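5-oxoprolinase subunit C (Escherichia coli, PDB 5DUD) catalyses, as the C subunit of an ATP-dependent 5-oxoprolinase, the cleavage of 5-oxoproline to L-glutamate coupled to hydrolysis of ATP to ADP and phosphate. Local coordinates at residues A[12-17]-A[128-133]; A[50-55]-A[112-117]; A[233-238]-A[253-258]. All coordinates share one frame; numbering follows the deposited sequence.

Interaction 1: A[12-17]-A[128-133]; sequences TVQDGG and CSTDLK
T130 faces strand 12-14 with its hydroxyl turned onto the carbonyl of V13, one of the bonds that hold the two segments together. CB of T130 points toward the strand, and chi1 of -42° puts OG1 on the side of the residue's own backbone N, from where both can reach O of V13. OG1 of T130 donates to O of V13 over 2.8 Å and lies 22° out of the carbonyl plane. The backbone N of T130 reaches O of V13 at 3.1 Å, almost in line with the carbonyl bond. One buried oxygen is thus gripped by two donors arriving at clearly different angles.

T12 packs its CB 3.8 Å from OG1 of T130, while CG2 of T12 and CD2 of L132 meet tip to tip at 4.1 Å. The strand belongs to a five-stranded antiparallel sheet and is outermost in it within this chain. T12 and Q14 bond through their backbones to E54 and A52 of the neighbouring strand, whereas the carbonyl of V13, between them, is taken by segment 128-133. That segment has no regular structure and runs across the strand rather than beside it, the end-to-end directions being 117° apart.

Further along, a hydroxyl of segment 128-133 serves as acceptor: N of D15 donates to OG of S129 at 3.2 Å, and CB of D15 lies against the same hydroxyl. R18, just beyond the first segment, returns a side-chain bond to the carbonyl of S129. The carboxylate of D15 passes alongside C128, with OD1 of D15 3.9 Å from CB of C128.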
loop_
_atom_site.group_PDB
_atom_site.type_symbol
_atom_site.label_atom_id
_atom_site.label_comp_id
_atom_site.label_asym_id
_atom_site.label_seq_id
_atom_site.Cartn_x
_atom_site.Cartn_y
_atom_site.Cartn_z
ATOM N N THR A 12 10.454 11.760 4.642
ATOM C CA THR A 12 9.487 12.020 3.564
ATOM C C THR A 12 8.306 12.859 4.044
ATOM O O THR A 12 8.026 12.897 5.240
ATOM C CB THR A 12 8.930 10.691 2.998
ATOM O OG1 THR A 12 8.283 9.951 4.043
ATOM C CG2 THR A 12 9.983 9.857 2.329
ATOM N N VAL A 13 7.572 13.472 3.093
ATOM C CA VAL A 13 6.351 14.241 3.373
ATOM C C VAL A 13 5.181 13.254 3.374
ATOM O O VAL A 13 4.903 12.657 2.331
ATOM C CB VAL A 13 6.123 15.378 2.342
ATOM C CG1 VAL A 13 4.955 16.272 2.761
ATOM C CG2 VAL A 13 7.390 16.206 2.130
ATOM N N GLN A 14 4.514 13.061 4.523
ATOM C CA GLN A 14 3.413 12.112 4.635
ATOM C C GLN A 14 2.120 12.811 5.036
ATOM O O GLN A 14 2.136 13.807 5.752
ATOM C CB GLN A 14 3.764 11.001 5.638
ATOM C CG GLN A 14 4.917 10.099 5.184
ATOM C CD GLN A 14 4.622 9.300 3.928
ATOM O OE1 GLN A 14 3.469 9.050 3.565
ATOM N NE2 GLN A 14 5.664 8.860 3.239
ATOM N N ASP A 15 1.004 12.271 4.523
ATOM C CA ASP A 15 -0.369 12.764 4.673
ATOM C C ASP A 15 -1.288 11.666 5.277
ATOM O O ASP A 15 -0.794 10.643 5.752
ATOM C CB ASP A 15 -0.865 13.146 3.255
ATOM C CG ASP A 15 -1.775 14.347 3.193
ATOM O OD1 ASP A 15 -1.281 15.470 3.388
ATOM O OD2 ASP A 15 -2.980 14.165 2.917
ATOM N N GLY A 16 -2.606 11.892 5.252
ATOM C CA GLY A 16 -3.610 10.897 5.626
ATOM C C GLY A 16 -3.590 9.659 4.745
ATOM O O GLY A 16 -3.748 8.545 5.248
ATOM N N GLY A 17 -3.408 9.854 3.437
ATOM C CA GLY A 17 -3.328 8.760 2.478
ATOM C C GLY A 17 -3.987 9.047 1.145
ATOM O O GLY A 17 -4.959 9.803 1.061
ATOM N N CYS A 128 -0.680 14.238 -0.548
ATOM C CA CYS A 128 0.711 14.682 -0.622
ATOM C C CYS A 128 1.667 13.592 -0.090
ATOM O O CYS A 128 2.854 13.864 0.101
ATOM C CB CYS A 128 0.872 15.984 0.156
ATOM S SG CYS A 128 -0.307 17.278 -0.314
ATOM N N SER A 129 1.168 12.354 0.112
ATOM C CA SER A 129 1.991 11.248 0.601
ATOM C C SER A 129 3.010 10.825 -0.440
ATOM O O SER A 129 2.649 10.591 -1.594
ATOM C CB SER A 129 1.124 10.052 0.971
ATOM O OG SER A 129 0.329 10.347 2.104
ATOM N N THR A 130 4.272 10.675 -0.021
ATOM C CA THR A 130 5.364 10.304 -0.919
ATOM C C THR A 130 5.344 8.805 -1.194
ATOM O O THR A 130 5.411 8.009 -0.255
ATOM C CB THR A 130 6.723 10.712 -0.326
ATOM O OG1 THR A 130 6.614 12.005 0.264
ATOM C CG2 THR A 130 7.834 10.731 -1.365
ATOM N N ASP A 131 5.246 8.431 -2.478
ATOM C CA ASP A 131 5.290 7.039 -2.920
ATOM C C ASP A 131 6.679 6.821 -3.529
ATOM O O ASP A 131 6.955 7.305 -4.627
ATOM C CB ASP A 131 4.146 6.764 -3.910
ATOM C CG ASP A 131 3.763 5.299 -4.048
ATOM O OD1 ASP A 131 4.610 4.430 -3.742
ATOM O OD2 ASP A 131 2.628 5.020 -4.490
ATOM N N LEU A 132 7.574 6.171 -2.774
ATOM C CA LEU A 132 8.971 5.983 -3.174
ATOM C C LEU A 132 9.146 4.924 -4.268
ATOM O O LEU A 132 10.114 5.008 -5.022
ATOM C CB LEU A 132 9.824 5.614 -1.953
ATOM C CG LEU A 132 9.851 6.659 -0.833
ATOM C CD1 LEU A 132 10.218 6.025 0.492
ATOM C CD2 LEU A 132 10.802 7.794 -1.155
ATOM N N LYS A 133 8.224 3.947 -4.364
ATOM C CA LYS A 133 8.276 2.907 -5.398
ATOM C C LYS A 133 7.754 3.441 -6.733
ATOM O O LYS A 133 8.295 3.097 -7.781
ATOM C CB LYS A 133 7.453 1.684 -4.967
ATOM C CG LYS A 133 7.423 0.538 -5.983
ATOM C CD LYS A 133 6.969 -0.761 -5.336
ATOM C CE LYS A 133 6.708 -1.867 -6.335
ATOM N NZ LYS A 133 7.940 -2.305 -7.050
#

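Interaction 2: A[50-55]-A[112-117]; sequences APALEI and YLAVAG
The phenol ring of Y112 meets E54 at its edge: OE2 of E54 sits near the ring plane, and the carboxylate is turned 79° from that plane. The two side chains run side by side in the same direction, CB and CG of E54 passing along the CE2 side of the ring; CG of E54 is 3.7 Å from CE2 of Y112. Beyond these segments, A36 of helix 34-44, A31 and T73 also touch the Y112 side chain. The setting is a pair of neighbouring antiparallel strands, 52-56 and 110-115, inside a five-stranded sheet of the carboxyltransferase domain, which belongs to the cyclophilin-like group. The segment axes run 164° apart and approach to 4.8 Å.

E54 and Y112 form a non-hydrogen-bonded pair, so their link is made by side chains. With CG anti to the backbone N (chi1 175°) and the chain extended beyond it, the carboxylate of E54 is carried as far as the phenol oxygen. Further partners hold both groups: E54 also receives the backbone N of L32 and makes a salt bridge to R206, and the hydroxyl of Y112 is bonded to the backbone N of D33.

The adjacent pair, L53 with L113, is hydrogen-bonded in both directions, N of L53 to O of L113 and N of L113 to O of L53, each at 3.1 Å. Their side chains project from the sheet face opposite E54 and Y112, where CD1 of I55 reaches CB of L113 at 4.1 Å. Near the far end of the pairing, CB of A52 rests 3.9 Å from CB of A114. OH of Y112 donates to OE2 of E54 over 2.8 Å, from above the carboxylate plane.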
loop_
_atom_site.group_PDB
_atom_site.type_symbol
_atom_site.label_atom_id
_atom_site.label_comp_id
_atom_site.label_asym_id
_atom_site.label_seq_id
_atom_site.Cartn_x
_atom_site.Cartn_y
_atom_site.Cartn_z
ATOM N N ALA A 50 -3.471 16.599 7.430
ATOM C CA ALA A 50 -2.660 17.573 6.693
ATOM C C ALA A 50 -1.228 17.041 6.470
ATOM O O ALA A 50 -0.784 16.160 7.210
ATOM C CB ALA A 50 -2.623 18.900 7.435
ATOM N N PRO A 51 -0.490 17.542 5.455
ATOM C CA PRO A 51 0.866 17.011 5.214
ATOM C C PRO A 51 1.878 17.381 6.305
ATOM O O PRO A 51 2.029 18.557 6.633
ATOM C CB PRO A 51 1.271 17.613 3.859
ATOM C CG PRO A 51 0.095 18.346 3.351
ATOM C CD PRO A 51 -0.854 18.574 4.465
ATOM N N ALA A 52 2.569 16.364 6.856
ATOM C CA ALA A 52 3.603 16.522 7.886
ATOM C C ALA A 52 4.803 15.622 7.566
ATOM O O ALA A 52 4.632 14.579 6.940
ATOM C CB ALA A 52 3.036 16.183 9.257
ATOM N N LEU A 53 6.011 16.015 7.995
ATOM C CA LEU A 53 7.217 15.241 7.700
ATOM C C LEU A 53 7.331 13.977 8.529
ATOM O O LEU A 53 7.322 14.067 9.748
ATOM C CB LEU A 53 8.486 16.069 7.966
ATOM C CG LEU A 53 8.650 17.353 7.191
ATOM C CD1 LEU A 53 9.900 18.084 7.632
ATOM C CD2 LEU A 53 8.680 17.082 5.716
ATOM N N GLU A 54 7.529 12.817 7.886
ATOM C CA GLU A 54 7.827 11.567 8.591
ATOM C C GLU A 54 9.343 11.479 8.670
ATOM O O GLU A 54 10.000 11.798 7.681
ATOM C CB GLU A 54 7.231 10.345 7.873
ATOM C CG GLU A 54 7.619 9.019 8.512
ATOM C CD GLU A 54 6.880 7.815 7.968
ATOM O OE1 GLU A 54 7.462 7.090 7.128
ATOM O OE2 GLU A 54 5.722 7.589 8.385
ATOM N N ILE A 55 9.907 11.107 9.835
ATOM C CA ILE A 55 11.363 11.013 10.035
ATOM C C ILE A 55 11.670 9.647 10.605
ATOM O O ILE A 55 11.019 9.270 11.570
ATOM C CB ILE A 55 11.879 12.134 10.991
ATOM C CG1 ILE A 55 11.326 13.540 10.634
ATOM C CG2 ILE A 55 13.406 12.163 11.032
ATOM C CD1 ILE A 55 11.087 14.394 11.837
ATOM N N TYR A 112 7.542 12.525 13.876
ATOM C CA TYR A 112 6.810 13.396 12.948
ATOM C C TYR A 112 6.962 14.870 13.326
ATOM O O TYR A 112 7.054 15.193 14.505
ATOM C CB TYR A 112 5.326 12.996 12.892
ATOM C CG TYR A 112 5.147 11.568 12.429
ATOM C CD1 TYR A 112 5.360 10.505 13.298
ATOM C CD2 TYR A 112 4.884 11.276 11.097
ATOM C CE1 TYR A 112 5.313 9.188 12.854
ATOM C CE2 TYR A 112 4.801 9.961 10.647
ATOM C CZ TYR A 112 5.018 8.917 11.531
ATOM O OH TYR A 112 4.932 7.609 11.117
ATOM N N LEU A 113 7.001 15.755 12.311
ATOM C CA LEU A 113 7.147 17.198 12.488
ATOM C C LEU A 113 6.093 17.942 11.651
ATOM O O LEU A 113 6.147 17.904 10.421
ATOM C CB LEU A 113 8.572 17.629 12.087
ATOM C CG LEU A 113 8.864 19.133 12.069
ATOM C CD1 LEU A 113 8.539 19.775 13.403
ATOM C CD2 LEU A 113 10.303 19.402 11.713
ATOM N N ALA A 114 5.154 18.627 12.327
ATOM C CA ALA A 114 4.083 19.394 11.688
ATOM C C ALA A 114 4.194 20.877 12.031
ATOM O O ALA A 114 4.554 21.226 13.156
ATOM C CB ALA A 114 2.736 18.864 12.136
ATOM N N VAL A 115 3.867 21.740 11.067
ATOM C CA VAL A 115 3.920 23.195 11.237
ATOM C C VAL A 115 2.543 23.779 10.907
ATOM O O VAL A 115 1.774 23.154 10.180
ATOM C CB VAL A 115 5.053 23.834 10.389
ATOM C CG1 VAL A 115 6.385 23.133 10.641
ATOM C CG2 VAL A 115 4.721 23.842 8.899
ATOM N N ALA A 116 2.242 24.977 11.437
ATOM C CA ALA A 116 0.953 25.658 11.228
ATOM C C ALA A 116 0.761 26.078 9.767
ATOM O O ALA A 116 1.630 26.736 9.198
ATOM C CB ALA A 116 0.856 26.876 12.128
ATOM N N GLY A 117 -0.363 25.673 9.182
ATOM C CA GLY A 117 -0.677 25.918 7.779
ATOM C C GLY A 117 -0.498 24.687 6.906
ATOM O O GLY A 117 -1.217 24.534 5.917
#

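Interaction 3: A[233-238]-A[253-258]; sequences VVQVPH and GGYPRI
Backbone pairing between Q235 and R257 joins strands 233-235 and 257-261, antiparallel neighbours in the large mixed sheet of this cyclophilin-like carboxyltransferase domain. The pair is of the non-hydrogen-bonded kind, with bonds to either side of it: N of V236 donates to O of P256 at 3.0 Å, nearly straight (160° at the hydrogen), whereas the bond from N of I258 to O of V234 is weak. CA of R257 adds a CH contact to O of V234.

Aromatic contacts gather at Y255. CB of P237 lies over one ring face, 4.1 Å from the centroid of Y255 and 23° off the normal, a CH-pi contact displaced toward the CE1 rim. Q235 comes to the edge instead, its NE2 3.9 Å from CD2 of Y255, with the amide and ring planes 81° apart. ND1 of H238 also lies near the ring plane. A serine in place of Y255 would probably leave P237 without the aromatic face beneath its CB and the amide of Q235 less restrained at that edge.

In the apolar packing V234, V236 and I258 come together; F193 of helix 187-195 covers V234 and I258, and F185 lies on V236. CG2 of I258 meets CG2 of V236 at 3.6 Å. Across the sheet, R257 spends its aliphatic part on V233 and its guanidinium on a salt bridge to E181; CG of R257 lies 3.5 Å from CG1 of V233.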
loop_
_atom_site.group_PDB
_atom_site.type_symbol
_atom_site.label_atom_id
_atom_site.label_comp_id
_atom_site.label_asym_id
_atom_site.label_seq_id
_atom_site.Cartn_x
_atom_site.Cartn_y
_atom_site.Cartn_z
ATOM N N VAL A 233 -2.205 -7.168 6.968
ATOM C CA VAL A 233 -2.363 -8.584 6.631
ATOM C C VAL A 233 -0.998 -9.277 6.728
ATOM O O VAL A 233 -0.013 -8.776 6.188
ATOM C CB VAL A 233 -3.015 -8.782 5.241
ATOM C CG1 VAL A 233 -3.004 -10.253 4.830
ATOM C CG2 VAL A 233 -4.441 -8.241 5.231
ATOM N N VAL A 234 -0.949 -10.406 7.445
ATOM C CA VAL A 234 0.276 -11.173 7.646
ATOM C C VAL A 234 0.278 -12.335 6.656
ATOM O O VAL A 234 -0.501 -13.269 6.823
ATOM C CB VAL A 234 0.399 -11.663 9.115
ATOM C CG1 VAL A 234 1.788 -12.231 9.398
ATOM C CG2 VAL A 234 0.075 -10.534 10.091
ATOM N N GLN A 235 1.153 -12.272 5.632
ATOM C CA GLN A 235 1.300 -13.327 4.626
ATOM C C GLN A 235 2.424 -14.259 5.015
ATOM O O GLN A 235 3.427 -13.786 5.554
ATOM C CB GLN A 235 1.619 -12.745 3.241
ATOM C CG GLN A 235 0.721 -11.619 2.766
ATOM C CD GLN A 235 1.074 -11.244 1.346
ATOM O OE1 GLN A 235 0.298 -11.459 0.412
ATOM N NE2 GLN A 235 2.271 -10.709 1.142
ATOM N N VAL A 236 2.307 -15.555 4.692
ATOM C CA VAL A 236 3.347 -16.546 4.980
ATOM C C VAL A 236 3.761 -17.220 3.663
ATOM O O VAL A 236 3.066 -18.128 3.217
ATOM C CB VAL A 236 2.858 -17.582 6.026
ATOM C CG1 VAL A 236 3.995 -18.503 6.465
ATOM C CG2 VAL A 236 2.225 -16.886 7.233
ATOM N N PRO A 237 4.895 -16.850 3.031
ATOM C CA PRO A 237 5.293 -17.533 1.785
ATOM C C PRO A 237 5.768 -18.985 2.007
ATOM O O PRO A 237 5.550 -19.556 3.076
ATOM C CB PRO A 237 6.430 -16.647 1.240
ATOM C CG PRO A 237 6.397 -15.396 2.044
ATOM C CD PRO A 237 5.857 -15.789 3.373
ATOM N N HIS A 238 6.406 -19.588 0.986
ATOM C CA HIS A 238 6.904 -20.975 1.057
ATOM C C HIS A 238 8.010 -21.168 2.106
ATOM O O HIS A 238 8.158 -22.271 2.634
ATOM C CB HIS A 238 7.452 -21.439 -0.304
ATOM C CG HIS A 238 6.475 -21.335 -1.438
ATOM N ND1 HIS A 238 6.030 -20.103 -1.889
ATOM C CD2 HIS A 238 5.909 -22.305 -2.193
ATOM C CE1 HIS A 238 5.205 -20.360 -2.892
ATOM N NE2 HIS A 238 5.102 -21.672 -3.112
ATOM N N GLY A 253 -1.932 -9.890 -4.155
ATOM C CA GLY A 253 -0.944 -10.924 -3.857
ATOM C C GLY A 253 -1.541 -12.313 -3.816
ATOM O O GLY A 253 -2.740 -12.467 -3.578
ATOM N N GLY A 254 -0.696 -13.314 -4.042
ATOM C CA GLY A 254 -1.093 -14.716 -4.063
ATOM C C GLY A 254 -0.390 -15.563 -3.027
ATOM O O GLY A 254 0.068 -16.663 -3.352
ATOM N N TYR A 255 -0.311 -15.071 -1.773
ATOM C CA TYR A 255 0.300 -15.805 -0.659
ATOM C C TYR A 255 -0.755 -16.115 0.413
ATOM O O TYR A 255 -1.694 -15.334 0.589
ATOM C CB TYR A 255 1.462 -15.012 -0.028
ATOM C CG TYR A 255 2.727 -14.944 -0.857
ATOM C CD1 TYR A 255 3.360 -16.104 -1.292
ATOM C CD2 TYR A 255 3.369 -13.734 -1.087
ATOM C CE1 TYR A 255 4.542 -16.053 -2.027
ATOM C CE2 TYR A 255 4.560 -13.669 -1.805
ATOM C CZ TYR A 255 5.146 -14.832 -2.275
ATOM O OH TYR A 255 6.325 -14.758 -2.981
ATOM N N PRO A 256 -0.610 -17.233 1.158
ATOM C CA PRO A 256 -1.613 -17.564 2.184
ATOM C C PRO A 256 -1.525 -16.625 3.397
ATOM O O PRO A 256 -0.447 -16.457 3.964
ATOM C CB PRO A 256 -1.283 -19.014 2.553
ATOM C CG PRO A 256 0.144 -19.173 2.226
ATOM C CD PRO A 256 0.439 -18.267 1.075
ATOM N N ARG A 257 -2.660 -15.991 3.752
ATOM C CA ARG A 257 -2.788 -15.016 4.833
ATOM C C ARG A 257 -3.190 -15.705 6.149
ATOM O O ARG A 257 -4.324 -16.171 6.277
ATOM C CB ARG A 257 -3.832 -13.946 4.450
ATOM C CG ARG A 257 -3.593 -13.266 3.101
ATOM C CD ARG A 257 -4.866 -12.657 2.533
ATOM N NE ARG A 257 -5.748 -13.672 1.950
ATOM C CZ ARG A 257 -6.881 -13.417 1.297
ATOM N NH1 ARG A 257 -7.293 -12.164 1.121
ATOM N NH2 ARG A 257 -7.609 -14.416 0.808
ATOM N N ILE A 258 -2.256 -15.793 7.101
ATOM C CA ILE A 258 -2.516 -16.440 8.391
ATOM C C ILE A 258 -3.300 -15.524 9.345
ATOM O O ILE A 258 -4.211 -16.017 10.002
ATOM C CB ILE A 258 -1.215 -16.946 9.068
ATOM C CG1 ILE A 258 -1.554 -17.900 10.238
ATOM C CG2 ILE A 258 -0.307 -15.795 9.560
ATOM C CD1 ILE A 258 -0.392 -18.577 10.835
#

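In the fold
Interactions 1 and 2 share one antiparallel sheet through neighbouring strands: strand 12-14, which meets segment 128-133 in interaction 1, pairs with strand 52-56, which in turn pairs with 110-115 in interaction 2. Two probable backbone hydrogen bonds join them directly, O of T12 to N of E54 at 2.7 Å and O of Q14 to N of A52 at 2.8 Å. Interaction 3 belongs to a separate sheet. Its centre is 25 Å from that of interaction 1 and 34 Å from that of interaction 2, with nearest atoms about 12 Å and 17 Å away. The geometry of these contacts does not locate the ATP or 5-oxoproline site.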